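Local coordinates for protein Cow rumen GH26 endo-mannanase (Metagenome, PDB 6UEH) that hydrolyses internal beta-1,4-mannosidic linkages of mannans, probably including galactomannan, with a family 26 catalytic barrel joined to a CBM6-like accessory domain, at residues 203-208 and 218-223; 222-227 and 297-302; 404-409 and 436-441; 56-61 and 104-109. All blocks are in the same frame, centred on the assembly; numbering follows the deposited sequence.

In the fold
The four contacts fall into two touching pairs. Contacts 1 and 2 lie in the family 26 barrel with centres 9 Å apart; they share Glu222 and Arg223 of helix 220-230, which packs on strand 202-206 in one contact and on helix 280-301 in the other. Contacts 3 and 4 have centres 12 Å apart and meet across the two domains: Arg106 NH1 of the accessory domain lies 3.0 Å from Glu441 OE2, a salt bridge. Contact 1 is about 42 Å from contact 4, centre to centre, on the other side of the chain's centre. The bound calcium ion, with Glu13, Glu15, Ser37, Gly40 and Asp126 at its site, belongs to the accessory domain, as does contact 4.

Contact 1: 203-208 and 218-223; sequences RGFDFM and DQTTER
Phe205 on strand 202-206 and Thr220 in the first turn of helix 220-230 are where the backbones come nearest, CA to CA 6.9 Å. Across that gap the two segments are joined by side-chain packing and by two waters. Thr220 does most of the work. Its chi1 of -72° keeps OG1 beside the backbone N and turns CG2 into the strand, 3.9 Å from Phe205 CB and over one face of the Phe207 ring, a CH-pi contact only 22° off the ring normal. Thr221 OG1, bonded to Gln295, sits at the edge of that same ring. Further along, Phe205 pushes the far end of its ring against Arg223, CE2 to CB 3.9 Å. At the helix start the bond from Thr220 N to Asp218 OD1 (3.1 Å) closes an Asx turn, and Thr220 OG1 adds a second grip on Asp218 OD1 (2.7 Å) from the same face. Water 1 links Asp206 N to Thr220 OG1, and water 2 donates to Asp206 O and Asp218 OD2. The guanidiniums of Arg203 and Arg223 lie close together, with Glu175 bridging the two charges. An alanine at Thr220 is likely to leave water 1 without one of its partners and the Phe207 face without its methyl cover. Strand, connecting loop and returning helix form the first half of a beta-alpha-beta unit, the repeating element of the TIM barrel expected for family 26.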
# COMPACT_ATOMS: atom_id res chain seq x y z
N ARG A 203 -14.42 5.49 8.66
CA ARG A 203 -13.86 6.10 9.86
C ARG A 203 -12.84 5.15 10.49
O ARG A 203 -13.11 3.96 10.64
CB ARG A 203 -14.96 6.46 10.85
CG ARG A 203 -14.48 7.15 12.12
CD ARG A 203 -15.63 7.85 12.83
NE ARG A 203 -15.24 8.45 14.11
CZ ARG A 203 -15.84 9.50 14.66
NH1 ARG A 203 -16.85 10.09 14.04
NH2 ARG A 203 -15.41 9.98 15.82
N GLY A 204 -11.68 5.69 10.84
CA GLY A 204 -10.62 4.90 11.43
C GLY A 204 -10.61 4.99 12.95
O GLY A 204 -10.70 6.08 13.51
N PHE A 205 -10.49 3.84 13.60
CA PHE A 205 -10.47 3.76 15.05
C PHE A 205 -9.20 3.06 15.53
O PHE A 205 -8.35 2.68 14.72
CB PHE A 205 -11.71 3.01 15.57
CG PHE A 205 -13.02 3.60 15.12
CD1 PHE A 205 -13.58 3.22 13.91
CD2 PHE A 205 -13.70 4.51 15.91
CE1 PHE A 205 -14.80 3.75 13.50
CE2 PHE A 205 -14.91 5.05 15.50
CZ PHE A 205 -15.46 4.66 14.30
N ASP A 206 -9.08 2.87 16.84
CA ASP A 206 -7.95 2.15 17.42
C ASP A 206 -8.31 1.61 18.80
O ASP A 206 -8.89 2.32 19.61
CB ASP A 206 -6.71 3.05 17.51
CG ASP A 206 -5.42 2.26 17.56
OD1 ASP A 206 -5.18 1.56 18.57
OD2 ASP A 206 -4.63 2.35 16.60
N PHE A 207 -7.94 0.36 19.06
CA PHE A 207 -8.32 -0.31 20.31
C PHE A 207 -7.19 -0.37 21.33
O PHE A 207 -7.22 -1.19 22.24
CB PHE A 207 -8.81 -1.73 20.01
CG PHE A 207 -10.15 -1.77 19.33
CD1 PHE A 207 -11.32 -1.68 20.08
CD2 PHE A 207 -10.24 -1.88 17.96
CE1 PHE A 207 -12.55 -1.71 19.46
CE2 PHE A 207 -11.47 -1.91 17.33
CZ PHE A 207 -12.63 -1.83 18.08
N MET A 208 -6.20 0.51 21.19
CA MET A 208 -5.00 0.45 22.01
C MET A 208 -5.26 0.60 23.51
O MET A 208 -4.54 0.04 24.34
CB MET A 208 -4.00 1.52 21.56
CG MET A 208 -4.55 2.94 21.59
SD MET A 208 -3.43 4.13 20.83
CE MET A 208 -2.00 3.96 21.89
N ASP A 218 -12.19 4.27 26.46
CA ASP A 218 -12.24 5.52 25.69
C ASP A 218 -13.43 5.55 24.74
O ASP A 218 -13.50 6.39 23.84
CB ASP A 218 -10.93 5.75 24.92
CG ASP A 218 -10.64 4.68 23.86
OD1 ASP A 218 -11.55 3.91 23.48
OD2 ASP A 218 -9.48 4.62 23.40
N GLN A 219 -14.36 4.61 24.94
CA GLN A 219 -15.63 4.57 24.21
C GLN A 219 -15.48 4.36 22.71
O GLN A 219 -16.37 4.73 21.93
CB GLN A 219 -16.44 5.85 24.47
CG GLN A 219 -16.96 5.98 25.90
CD GLN A 219 -18.20 5.15 26.14
OE1 GLN A 219 -19.17 5.24 25.39
NE2 GLN A 219 -18.18 4.34 27.18
N THR A 220 -14.37 3.75 22.29
CA THR A 220 -14.14 3.46 20.88
C THR A 220 -15.24 2.55 20.32
O THR A 220 -15.80 2.83 19.26
CB THR A 220 -12.77 2.80 20.65
OG1 THR A 220 -11.73 3.78 20.82
CG2 THR A 220 -12.67 2.22 19.24
N THR A 221 -15.54 1.48 21.05
CA THR A 221 -16.53 0.50 20.61
C THR A 221 -17.90 1.13 20.37
O THR A 221 -18.56 0.84 19.38
CB THR A 221 -16.67 -0.65 21.63
OG1 THR A 221 -15.39 -1.27 21.83
CG2 THR A 221 -17.67 -1.69 21.15
N GLU A 222 -18.31 2.02 21.27
CA GLU A 222 -19.57 2.74 21.10
C GLU A 222 -19.54 3.62 19.85
O GLU A 222 -20.51 3.67 19.10
CB GLU A 222 -19.87 3.59 22.33
CG GLU A 222 -20.36 2.80 23.54
CD GLU A 222 -19.24 2.12 24.32
OE1 GLU A 222 -18.07 2.26 23.92
OE2 GLU A 222 -19.54 1.46 25.33
N ARG A 223 -18.42 4.31 19.62
CA ARG A 223 -18.32 5.18 18.45
C ARG A 223 -18.29 4.38 17.15
O ARG A 223 -18.78 4.84 16.12
CB ARG A 223 -17.08 6.08 18.54
CG ARG A 223 -17.21 7.20 19.57
CD ARG A 223 -16.07 8.21 19.47
NE ARG A 223 -14.77 7.58 19.64
CZ ARG A 223 -14.22 7.29 20.81
NH1 ARG A 223 -14.87 7.56 21.94
NH2 ARG A 223 -13.03 6.71 20.86
O HOH W 1 -10.64 4.86 18.45
O HOH W 2 -8.51 2.31 22.27

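Contact 2: 222-227 and 297-302; sequences ERVIEW and QRLQDE
Leu299 meets Val224 and Ile225 in the tightly packed part of this helix pair. Its CD2 methyl is shared between two neighbours, 3.8 Å from Val224 CG1 and 3.9 Å from Ile225 CG1. Val224 and Leu299 cross at about a right angle. A chi1 of 172° swings Val224 CG1 away from its own backbone N and out toward that leucine, whereas Ile225 reaches over from the flank of its helix with the outer part of its chain. Both Val224 and Leu299 are buried.

The other side is looser and polar. Glu222 starts out pointing away from helix 280-301, but the bend at chi2 (80°) brings its carboxylate back, and Arg298 NH2 donates to Glu222 OE2 at 2.9 Å in a nearly straight salt bridge. The oxygen lies in the guanidinium plane, yet the donor stands well above the carboxylate plane, so this is a single-bond grip and not a flat bidentate pair. Water 3 closes a second route, donating to Glu222 OE1 and accepting from Arg298 NH1, which also bonds Gln295. At the C-terminal end the contact thins to Ile225 CD1 against Glu302 CG, 4.1 Å.

The local axes run 10.5 Å apart and 28° from parallel, as two roughly parallel outer helices of the barrel. Helix 220-230 turns Val224 and Trp227 inward onto Phe205 of strand 202-206, while Leu299 also packs on Asn356, just before strand 357-362.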
# COMPACT_ATOMS: atom_id res chain seq x y z
N GLU A 222 -18.31 2.02 21.27
CA GLU A 222 -19.57 2.74 21.10
C GLU A 222 -19.54 3.62 19.85
O GLU A 222 -20.51 3.67 19.10
CB GLU A 222 -19.87 3.59 22.33
CG GLU A 222 -20.36 2.80 23.54
CD GLU A 222 -19.24 2.12 24.32
OE1 GLU A 222 -18.07 2.26 23.92
OE2 GLU A 222 -19.54 1.46 25.33
N ARG A 223 -18.42 4.31 19.62
CA ARG A 223 -18.32 5.18 18.45
C ARG A 223 -18.29 4.38 17.15
O ARG A 223 -18.78 4.84 16.12
CB ARG A 223 -17.08 6.08 18.54
CG ARG A 223 -17.21 7.20 19.57
CD ARG A 223 -16.07 8.21 19.47
NE ARG A 223 -14.77 7.58 19.64
CZ ARG A 223 -14.22 7.29 20.81
NH1 ARG A 223 -14.87 7.56 21.94
NH2 ARG A 223 -13.03 6.71 20.86
N VAL A 224 -17.73 3.17 17.19
CA VAL A 224 -17.75 2.29 16.03
C VAL A 224 -19.18 1.89 15.70
O VAL A 224 -19.61 1.94 14.55
CB VAL A 224 -16.89 1.03 16.24
CG1 VAL A 224 -17.09 0.05 15.09
CG2 VAL A 224 -15.43 1.39 16.39
N ILE A 225 -19.92 1.50 16.74
CA ILE A 225 -21.33 1.13 16.59
C ILE A 225 -22.13 2.31 16.06
O ILE A 225 -22.95 2.16 15.15
CB ILE A 225 -21.92 0.66 17.93
CG1 ILE A 225 -21.26 -0.65 18.36
CG2 ILE A 225 -23.43 0.49 17.82
CD1 ILE A 225 -21.70 -1.15 19.71
N GLU A 226 -21.89 3.49 16.62
CA GLU A 226 -22.57 4.71 16.20
C GLU A 226 -22.31 4.99 14.72
O GLU A 226 -23.24 5.27 13.96
CB GLU A 226 -22.12 5.90 17.05
CG GLU A 226 -23.04 7.11 17.01
CD GLU A 226 -22.81 7.99 15.79
OE1 GLU A 226 -21.71 7.93 15.20
OE2 GLU A 226 -23.74 8.75 15.43
N TRP A 227 -21.05 4.89 14.31
CA TRP A 227 -20.66 5.19 12.93
C TRP A 227 -21.35 4.25 11.95
O TRP A 227 -21.90 4.69 10.94
CB TRP A 227 -19.14 5.10 12.77
CG TRP A 227 -18.66 5.52 11.42
CD1 TRP A 227 -18.23 4.72 10.41
CD2 TRP A 227 -18.58 6.86 10.93
NE1 TRP A 227 -17.87 5.47 9.32
CE2 TRP A 227 -18.08 6.80 9.61
CE3 TRP A 227 -18.87 8.12 11.47
CZ2 TRP A 227 -17.87 7.93 8.83
CZ3 TRP A 227 -18.66 9.24 10.70
CH2 TRP A 227 -18.16 9.14 9.39
N GLN A 297 -16.04 -8.74 20.17
CA GLN A 297 -17.22 -9.58 20.37
C GLN A 297 -18.47 -8.72 20.50
O GLN A 297 -19.53 -9.08 20.00
CB GLN A 297 -17.05 -10.46 21.61
CG GLN A 297 -18.24 -11.37 21.89
CD GLN A 297 -18.45 -12.40 20.80
OE1 GLN A 297 -17.52 -13.12 20.43
NE2 GLN A 297 -19.67 -12.48 20.28
N ARG A 298 -18.34 -7.59 21.19
CA ARG A 298 -19.44 -6.64 21.32
C ARG A 298 -19.90 -6.18 19.93
O ARG A 298 -21.10 -6.09 19.66
CB ARG A 298 -19.03 -5.44 22.17
CG ARG A 298 -18.64 -5.77 23.60
CD ARG A 298 -18.12 -4.53 24.32
NE ARG A 298 -19.16 -3.52 24.46
CZ ARG A 298 -18.92 -2.22 24.62
NH1 ARG A 298 -17.68 -1.78 24.65
NH2 ARG A 298 -19.93 -1.37 24.75
N LEU A 299 -18.93 -5.90 19.06
CA LEU A 299 -19.23 -5.53 17.68
C LEU A 299 -19.96 -6.67 16.98
O LEU A 299 -20.97 -6.45 16.31
CB LEU A 299 -17.95 -5.18 16.92
CG LEU A 299 -17.21 -3.92 17.37
CD1 LEU A 299 -16.02 -3.64 16.46
CD2 LEU A 299 -18.15 -2.73 17.41
N GLN A 300 -19.45 -7.89 17.13
CA GLN A 300 -20.08 -9.05 16.50
C GLN A 300 -21.49 -9.27 17.04
O GLN A 300 -22.41 -9.59 16.29
CB GLN A 300 -19.23 -10.31 16.70
CG GLN A 300 -19.83 -11.55 16.05
CD GLN A 300 -18.82 -12.67 15.84
OE1 GLN A 300 -18.15 -12.74 14.81
NE2 GLN A 300 -18.72 -13.57 16.82
N ASP A 301 -21.66 -9.06 18.35
CA ASP A 301 -22.97 -9.17 18.98
C ASP A 301 -23.98 -8.22 18.35
O ASP A 301 -25.15 -8.57 18.18
CB ASP A 301 -22.88 -8.88 20.48
CG ASP A 301 -22.25 -10.01 21.26
OD1 ASP A 301 -22.27 -11.16 20.77
OD2 ASP A 301 -21.76 -9.76 22.38
N GLU A 302 -23.53 -7.02 18.01
CA GLU A 302 -24.40 -6.01 17.42
C GLU A 302 -24.32 -6.02 15.90
O GLU A 302 -24.73 -5.07 15.24
CB GLU A 302 -24.05 -4.62 17.96
CG GLU A 302 -24.03 -4.53 19.49
CD GLU A 302 -25.42 -4.59 20.11
OE1 GLU A 302 -26.42 -4.43 19.37
OE2 GLU A 302 -25.51 -4.77 21.34
O HOH W 3 -16.20 0.78 25.24

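Contact 3: 404-409 and 436-441; sequences LDAETP and DNLIIE
The amide of Asn437 meets Leu404 at its edge: ND2 donates to Leu404 O at 2.8 Å, with the oxygen nearly in the amide plane but the nitrogen well above the carbonyl plane. Thr408 OG1 donates to Glu441 OE1 on the anti side, somewhat out of the carboxylate plane, at 2.6 Å. An extended chain beyond CG (chi2 -175°) carries Glu441 out to reach it. Between these two polar links Ala406 CB nestles against Asn437 CB at 3.9 Å and Leu438 CD2 at 4.0 Å. Two waters fill in: water 4 accepts from Thr408 N and lies 2.7 Å from Glu441 OE1, while water 5 accepts from Ala406 N and lies 2.9 Å from OE2. An alanine in place of Glu441 would probably leave the Thr408 hydroxyl without its acceptor and cost Arg106 NH1 its salt bridge across the domains, with Asp58 remaining as the countercharge. Asp405 OD1 accepts from Glu407 N, an Asx turn leading to the N-cap of helix 408-417. Helix 435-441 follows strand 423-429 of the barrel; Asn437 and Glu441 both also bond Arg106 of the accessory domain, so this helix lies between the two domains.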
# COMPACT_ATOMS: atom_id res chain seq x y z
N LEU A 404 0.84 15.32 -4.11
CA LEU A 404 -0.35 14.86 -4.82
C LEU A 404 -0.09 13.62 -5.69
O LEU A 404 -0.98 13.19 -6.43
CB LEU A 404 -0.92 15.99 -5.68
CG LEU A 404 -1.36 17.23 -4.90
CD1 LEU A 404 -1.93 18.28 -5.84
CD2 LEU A 404 -2.38 16.86 -3.83
N ASP A 405 1.11 13.06 -5.59
CA ASP A 405 1.51 11.89 -6.36
C ASP A 405 0.60 10.69 -6.09
O ASP A 405 0.28 10.39 -4.94
CB ASP A 405 2.97 11.52 -6.04
CG ASP A 405 3.61 10.64 -7.10
OD1 ASP A 405 2.93 9.76 -7.66
OD2 ASP A 405 4.82 10.83 -7.36
N ALA A 406 0.19 10.01 -7.15
CA ALA A 406 -0.69 8.85 -7.01
C ALA A 406 0.07 7.61 -6.55
O ALA A 406 -0.53 6.61 -6.15
CB ALA A 406 -1.41 8.57 -8.32
N GLU A 407 1.40 7.68 -6.61
CA GLU A 407 2.29 6.57 -6.27
C GLU A 407 1.86 5.28 -6.98
O GLU A 407 1.84 4.21 -6.38
CB GLU A 407 2.35 6.35 -4.76
CG GLU A 407 2.92 7.53 -3.97
CD GLU A 407 4.43 7.69 -4.10
OE1 GLU A 407 5.06 6.94 -4.88
OE2 GLU A 407 5.00 8.58 -3.43
N THR A 408 1.50 5.42 -8.25
CA THR A 408 1.03 4.31 -9.07
C THR A 408 1.98 3.10 -9.11
O THR A 408 1.50 1.97 -9.02
CB THR A 408 0.75 4.80 -10.51
OG1 THR A 408 -0.13 5.93 -10.46
CG2 THR A 408 0.12 3.70 -11.35
N PRO A 409 3.31 3.32 -9.23
CA PRO A 409 4.20 2.15 -9.17
C PRO A 409 4.07 1.34 -7.88
O PRO A 409 4.18 0.11 -7.93
CB PRO A 409 5.60 2.78 -9.27
CG PRO A 409 5.38 4.03 -10.04
CD PRO A 409 4.05 4.55 -9.59
N ASP A 436 -7.07 13.78 -9.92
CA ASP A 436 -6.79 13.68 -11.35
C ASP A 436 -5.67 12.68 -11.60
O ASP A 436 -5.71 11.93 -12.57
CB ASP A 436 -6.42 15.05 -11.92
CG ASP A 436 -7.59 16.03 -11.90
OD1 ASP A 436 -8.74 15.58 -12.09
OD2 ASP A 436 -7.35 17.23 -11.69
N ASN A 437 -4.67 12.67 -10.73
CA ASN A 437 -3.58 11.71 -10.85
C ASN A 437 -4.07 10.28 -10.66
O ASN A 437 -3.62 9.36 -11.35
CB ASN A 437 -2.47 12.03 -9.84
CG ASN A 437 -1.72 13.30 -10.18
OD1 ASN A 437 -1.63 13.69 -11.35
ND2 ASN A 437 -1.16 13.95 -9.17
N LEU A 438 -5.00 10.09 -9.72
CA LEU A 438 -5.57 8.77 -9.46
C LEU A 438 -6.32 8.24 -10.68
O LEU A 438 -6.19 7.06 -11.03
CB LEU A 438 -6.52 8.83 -8.26
CG LEU A 438 -5.90 9.11 -6.88
CD1 LEU A 438 -6.99 9.22 -5.83
CD2 LEU A 438 -4.91 8.02 -6.51
N ILE A 439 -7.10 9.11 -11.31
CA ILE A 439 -7.94 8.71 -12.43
C ILE A 439 -7.11 8.46 -13.70
O ILE A 439 -7.25 7.42 -14.34
CB ILE A 439 -9.01 9.78 -12.72
CG1 ILE A 439 -9.94 9.91 -11.51
CG2 ILE A 439 -9.80 9.42 -13.97
CD1 ILE A 439 -10.91 11.08 -11.60
N ILE A 440 -6.26 9.42 -14.04
CA ILE A 440 -5.45 9.32 -15.25
C ILE A 440 -4.50 8.12 -15.20
O ILE A 440 -4.33 7.41 -16.19
CB ILE A 440 -4.63 10.61 -15.47
CG1 ILE A 440 -5.57 11.79 -15.74
CG2 ILE A 440 -3.65 10.44 -16.63
CD1 ILE A 440 -4.89 13.13 -15.74
N GLU A 441 -3.89 7.88 -14.04
CA GLU A 441 -2.87 6.84 -13.93
C GLU A 441 -3.44 5.49 -13.51
O GLU A 441 -2.71 4.51 -13.41
CB GLU A 441 -1.78 7.29 -12.96
CG GLU A 441 -1.08 8.57 -13.39
CD GLU A 441 0.08 8.94 -12.48
OE1 GLU A 441 0.60 8.05 -11.78
OE2 GLU A 441 0.48 10.12 -12.49
O HOH W 4 2.40 7.93 -9.79
O HOH W 5 0.84 11.01 -9.78

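Contact 4: 56-61 and 104-109; sequences KEDGMY and MHRLNK
Asp58 OD2 takes a 2.8 Å bond from Arg106 NH2, a salt bridge that reaches the guanidinium at its edge, while the other oxygen, OD1, takes Lys109 N at 2.8 Å. The carboxylate thus spans the end of the strand pair, one oxygen on a side chain and one on the backbone. Arg106 is drawn out full length, CG opposite its backbone N (chi1 -179°), and its NE donates to Asn108 OD1, so one guanidinium serves both Asp58 OD2 and Asn108 OD1, two acceptors that would otherwise probably repel each other. Further out, Lys109 NZ donates to Lys56 O at 2.8 Å.

Inward, the antiparallel ladder takes over. Gly59 and Leu107 exchange backbone bonds, as do Tyr61 and His105, with Met60 and Arg106 forming the non-hydrogen-bonded pair between them. Leu107 CD1 sits over one face of the Tyr61 ring, a CH-pi contact with CD1 3.9 Å from the ring centroid. On the face shared by Met60 and Arg106, the bend at chi2 (-63°) lays Met60 SD 3.6 Å from Arg106 CA, and the bend at chi3 turns CE toward Met104 O. Strands 59-69 and 97-107 belong to one sheet of the CBM6-like beta-sandwich, and Tyr61 and Leu107 look toward strand 49-55 of the other. With Asp58 on one side and a second acid, Glu441 of the catalytic domain, at NH1, the positive charge of Arg106 is probably well compensated where the domains meet.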
# COMPACT_ATOMS: atom_id res chain seq x y z
N LYS A 56 -1.98 13.15 -27.80
CA LYS A 56 -2.92 14.27 -27.74
C LYS A 56 -3.32 14.60 -26.31
O LYS A 56 -3.56 15.77 -25.98
CB LYS A 56 -4.18 13.96 -28.56
CG LYS A 56 -3.95 13.78 -30.05
CD LYS A 56 -5.26 13.88 -30.82
CE LYS A 56 -5.07 13.56 -32.30
NZ LYS A 56 -6.31 13.83 -33.09
N GLU A 57 -3.41 13.58 -25.46
CA GLU A 57 -3.83 13.77 -24.08
C GLU A 57 -2.99 12.92 -23.13
O GLU A 57 -2.34 11.96 -23.54
CB GLU A 57 -5.31 13.42 -23.91
CG GLU A 57 -6.27 14.21 -24.79
CD GLU A 57 -6.47 15.64 -24.34
OE1 GLU A 57 -7.21 16.38 -25.03
OE2 GLU A 57 -5.90 16.04 -23.30
N ASP A 58 -3.02 13.28 -21.85
CA ASP A 58 -2.43 12.45 -20.80
C ASP A 58 -3.04 11.06 -20.84
O ASP A 58 -4.24 10.91 -21.02
CB ASP A 58 -2.65 13.07 -19.42
CG ASP A 58 -1.87 14.36 -19.21
OD1 ASP A 58 -1.30 14.89 -20.19
OD2 ASP A 58 -1.83 14.84 -18.06
N GLY A 59 -2.20 10.04 -20.69
CA GLY A 59 -2.68 8.66 -20.70
C GLY A 59 -1.62 7.67 -20.26
O GLY A 59 -0.45 8.03 -20.11
N MET A 60 -2.03 6.43 -20.05
CA MET A 60 -1.11 5.38 -19.62
C MET A 60 -0.73 4.48 -20.79
O MET A 60 -1.57 4.13 -21.61
CB MET A 60 -1.73 4.55 -18.49
CG MET A 60 -2.02 5.34 -17.23
SD MET A 60 -0.52 6.01 -16.48
CE MET A 60 0.23 4.52 -15.83
N TYR A 61 0.54 4.10 -20.84
CA TYR A 61 1.06 3.32 -21.96
C TYR A 61 1.97 2.19 -21.50
O TYR A 61 2.74 2.34 -20.55
CB TYR A 61 1.79 4.25 -22.94
CG TYR A 61 0.86 5.15 -23.70
CD1 TYR A 61 0.43 6.36 -23.17
CD2 TYR A 61 0.38 4.79 -24.95
CE1 TYR A 61 -0.44 7.19 -23.86
CE2 TYR A 61 -0.49 5.60 -25.65
CZ TYR A 61 -0.90 6.80 -25.10
OH TYR A 61 -1.76 7.61 -25.80
N MET A 104 3.75 -0.04 -17.11
CA MET A 104 2.82 0.94 -17.66
C MET A 104 3.09 2.29 -17.03
O MET A 104 3.09 2.42 -15.81
CB MET A 104 1.37 0.54 -17.42
CG MET A 104 1.12 -0.95 -17.36
SD MET A 104 -0.59 -1.30 -16.89
CE MET A 104 -0.51 -3.08 -16.67
N HIS A 105 3.32 3.31 -17.85
CA HIS A 105 3.69 4.61 -17.33
C HIS A 105 2.96 5.74 -18.05
O HIS A 105 2.50 5.58 -19.18
CB HIS A 105 5.20 4.80 -17.41
CG HIS A 105 5.97 3.67 -16.80
ND1 HIS A 105 5.93 3.40 -15.45
CD2 HIS A 105 6.76 2.72 -17.35
CE1 HIS A 105 6.68 2.34 -15.19
NE2 HIS A 105 7.20 1.91 -16.33
N ARG A 106 2.86 6.88 -17.37
CA ARG A 106 2.11 8.01 -17.88
C ARG A 106 2.86 8.76 -18.97
O ARG A 106 4.01 9.15 -18.79
CB ARG A 106 1.77 8.95 -16.72
CG ARG A 106 0.96 10.18 -17.10
CD ARG A 106 0.47 10.87 -15.83
NE ARG A 106 -0.17 12.15 -16.08
CZ ARG A 106 -0.80 12.86 -15.14
NH1 ARG A 106 -0.88 12.40 -13.90
NH2 ARG A 106 -1.36 14.02 -15.45
N LEU A 107 2.20 8.93 -20.11
CA LEU A 107 2.66 9.87 -21.12
C LEU A 107 1.78 11.11 -21.02
O LEU A 107 0.56 11.00 -20.87
CB LEU A 107 2.60 9.27 -22.52
CG LEU A 107 3.50 8.08 -22.82
CD1 LEU A 107 3.46 7.76 -24.30
CD2 LEU A 107 4.92 8.34 -22.36
N ASN A 108 2.40 12.28 -21.11
CA ASN A 108 1.65 13.52 -20.97
C ASN A 108 1.46 14.22 -22.31
O ASN A 108 2.23 13.99 -23.25
CB ASN A 108 2.34 14.43 -19.97
CG ASN A 108 2.24 13.91 -18.55
OD1 ASN A 108 1.15 13.56 -18.09
ND2 ASN A 108 3.36 13.84 -17.85
N LYS A 109 0.43 15.06 -22.38
CA LYS A 109 0.08 15.81 -23.59
C LYS A 109 1.29 16.43 -24.27
O LYS A 109 2.06 17.16 -23.64
CB LYS A 109 -0.94 16.89 -23.24
CG LYS A 109 -1.42 17.71 -24.43
CD LYS A 109 -2.47 18.72 -24.01
CE LYS A 109 -3.04 19.46 -25.21
NZ LYS A 109 -3.71 18.53 -26.16